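Local coordinates for protein pyoverdine synthetase F (Pseudomonas aeruginosa PAO1, PDB 6CUL) that is an alpha/beta protein built round a mixed central sheet and binds N-(4-{[(2-amino-4-oxo-1,4-dihydroquinazolin-6-yl)methyl]amino}benzene-1-carbonyl)-D-glutamic acid (FGD), at residues 24-28 / 29-33. Sequence-based numbering, arbitrary orientation.
Sequences VPYKG and EQRYM
Tyr-26 and Arg-31 lie diagonally across a tight hairpin, with the CD2 corner of the ring over the rim of one guanidinium face. The evidence is the position of Tyr-26 CD2, 3.2 Å above the Arg-31 guanidinium plane, with ring and guanidinium planes 40° apart. The approach is oblique. Arg-31 NE comes within 3.4 Å of Tyr-26 CD2, and CD of the arginine lies equally near that carbon. With CG anti to the backbone N (chi1 175°), the tyrosine ring crosses the arginine chain at a slant, its CB and CG against Arg-31 CB and CD, while the arginine's bend at chi2 (66°) brings NE and CZ alongside the CD2-CE2 side of the ring. Lys-27 reaches the same guanidinium face through CD, but its NZ stands 3.6 Å from Arg-31 NH2, a proximity of like charges that probably costs some energy.

On the face carrying Pro-25 and Gln-30, the glutamine CG rests 3.5 Å from Pro-25 CA, and its NE2 runs on toward the proline CD. On the Tyr-26 and Arg-31 face, Val-24 CG2 meets Met-33 CE, the selenomethionine methyl, at 4.3 Å.

Paired backbone bonds fix this register: Val-24 with Arg-31 in both directions, and Tyr-26 with Glu-29, where Glu-29 N to Tyr-26 O measures 2.6 Å and the return bond, from Tyr-26 N, comes from above the Glu-29 carbonyl plane. Trp-253 of helix 248-271 meets the Tyr-26 ring and touches Arg-31, placing that face against the helix. Positive phi at both Lys-27 and Gly-28 matches the type I' turn (Tyr-26 to Glu-29) of a beta hairpin with a two-residue loop, here a small sheet separate from the seven-stranded one.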
loop_
_atom_site.group_PDB
_atom_site.type_symbol
_atom_site.label_atom_id
_atom_site.label_comp_id
_atom_site.label_asym_id
_atom_site.label_seq_id
_atom_site.Cartn_x
_atom_site.Cartn_y
_atom_site.Cartn_z
ATOM N N VAL A 24 3.846 -14.069 -11.201
ATOM C CA VAL A 24 5.206 -14.194 -10.807
ATOM C C VAL A 24 5.544 -15.627 -10.552
ATOM O O VAL A 24 4.711 -16.372 -10.152
ATOM C CB VAL A 24 5.551 -13.378 -9.568
ATOM C CG1 VAL A 24 5.441 -11.902 -9.833
ATOM C CG2 VAL A 24 4.727 -13.839 -8.393
ATOM N N PRO A 25 6.738 -16.034 -10.891
ATOM C CA PRO A 25 7.140 -17.384 -10.593
ATOM C C PRO A 25 7.248 -17.562 -9.055
ATOM O O PRO A 25 7.836 -16.787 -8.388
ATOM C CB PRO A 25 8.484 -17.481 -11.275
ATOM C CG PRO A 25 8.904 -16.104 -11.562
ATOM C CD PRO A 25 7.652 -15.389 -11.820
ATOM N N TYR A 26 6.654 -18.631 -8.557
ATOM C CA TYR A 26 6.538 -18.957 -7.153
ATOM C C TYR A 26 6.614 -20.455 -7.014
ATOM O O TYR A 26 6.173 -21.131 -7.896
ATOM C CB TYR A 26 5.150 -18.481 -6.702
ATOM C CG TYR A 26 4.783 -18.835 -5.319
ATOM C CD1 TYR A 26 5.144 -18.036 -4.265
ATOM C CD2 TYR A 26 4.102 -19.967 -5.053
ATOM C CE1 TYR A 26 4.852 -18.381 -2.996
ATOM C CE2 TYR A 26 3.812 -20.309 -3.792
ATOM C CZ TYR A 26 4.196 -19.510 -2.777
ATOM O OH TYR A 26 3.866 -19.854 -1.552
ATOM N N LYS A 27 7.363 -20.968 -6.035
ATOM C CA LYS A 27 7.396 -22.400 -5.776
ATOM C C LYS A 27 7.701 -23.279 -7.002
ATOM O O LYS A 27 7.156 -24.384 -7.128
ATOM C CB LYS A 27 6.007 -22.793 -5.401
ATOM C CG LYS A 27 5.750 -23.067 -3.987
ATOM C CD LYS A 27 4.274 -23.405 -3.864
ATOM C CE LYS A 27 3.991 -24.877 -3.926
ATOM N NZ LYS A 27 2.529 -25.008 -3.964
ATOM N N GLY A 28 8.547 -22.854 -7.901
ATOM C CA GLY A 28 8.753 -23.611 -9.094
ATOM C C GLY A 28 7.724 -23.391 -10.197
ATOM O O GLY A 28 7.886 -23.909 -11.253
ATOM N N GLU A 29 6.636 -22.683 -9.970
ATOM C CA GLU A 29 5.725 -22.340 -11.056
ATOM C C GLU A 29 5.269 -20.921 -11.041
ATOM O O GLU A 29 6.102 -20.151 -10.992
ATOM C CB GLU A 29 4.641 -23.336 -11.330
ATOM C CG GLU A 29 4.841 -23.832 -12.746
ATOM C CD GLU A 29 5.343 -22.742 -13.672
ATOM O OE1 GLU A 29 4.540 -21.966 -14.165
ATOM O OE2 GLU A 29 6.536 -22.663 -13.928
ATOM N N GLN A 30 3.999 -20.568 -11.081
ATOM C CA GLN A 30 3.628 -19.152 -11.077
ATOM C C GLN A 30 2.438 -18.755 -10.232
ATOM O O GLN A 30 1.627 -19.576 -9.939
ATOM C CB GLN A 30 3.428 -18.716 -12.500
ATOM C CG GLN A 30 4.652 -18.020 -13.031
ATOM C CD GLN A 30 4.399 -17.359 -14.335
ATOM O OE1 GLN A 30 3.642 -17.851 -15.174
ATOM N NE2 GLN A 30 4.992 -16.201 -14.502
ATOM N N ARG A 31 2.348 -17.489 -9.820
ATOM C CA ARG A 31 1.268 -17.107 -8.987
ATOM C C ARG A 31 0.922 -15.714 -9.517
ATOM O O ARG A 31 1.750 -14.953 -9.881
ATOM C CB ARG A 31 1.758 -16.988 -7.548
ATOM C CG ARG A 31 1.039 -17.762 -6.472
ATOM C CD ARG A 31 1.202 -19.239 -6.649
ATOM N NE ARG A 31 0.759 -20.104 -5.579
ATOM C CZ ARG A 31 0.887 -21.412 -5.634
ATOM N NH1 ARG A 31 1.470 -21.970 -6.645
ATOM N NH2 ARG A 31 0.435 -22.182 -4.697
ATOM N N TYR A 32 -0.322 -15.368 -9.505
ATOM C CA TYR A 32 -0.749 -14.056 -9.918
ATOM C C TYR A 32 -0.581 -13.061 -8.782
ATOM O O TYR A 32 -1.133 -13.233 -7.760
ATOM C CB TYR A 32 -2.194 -14.117 -10.387
ATOM C CG TYR A 32 -2.811 -12.798 -10.674
ATOM C CD1 TYR A 32 -2.615 -12.149 -11.872
ATOM C CD2 TYR A 32 -3.582 -12.213 -9.757
ATOM C CE1 TYR A 32 -3.174 -10.960 -12.115
ATOM C CE2 TYR A 32 -4.142 -11.030 -9.993
ATOM C CZ TYR A 32 -3.944 -10.409 -11.176
ATOM O OH TYR A 32 -4.540 -9.229 -11.281
HETATM N N MSE A 33 0.186 -12.011 -8.985
HETATM C CA MSE A 33 0.452 -11.032 -7.936
HETATM C C MSE A 33 -0.672 -10.071 -7.866
HETATM O O MSE A 33 -0.646 -9.059 -8.506
HETATM C CB MSE A 33 1.727 -10.266 -8.208
HETATM C CG MSE A 33 2.247 -9.353 -7.125
HETATM SE SE MSE A 33 2.536 -10.126 -5.393
HETATM C CE MSE A 33 4.342 -10.647 -5.568
#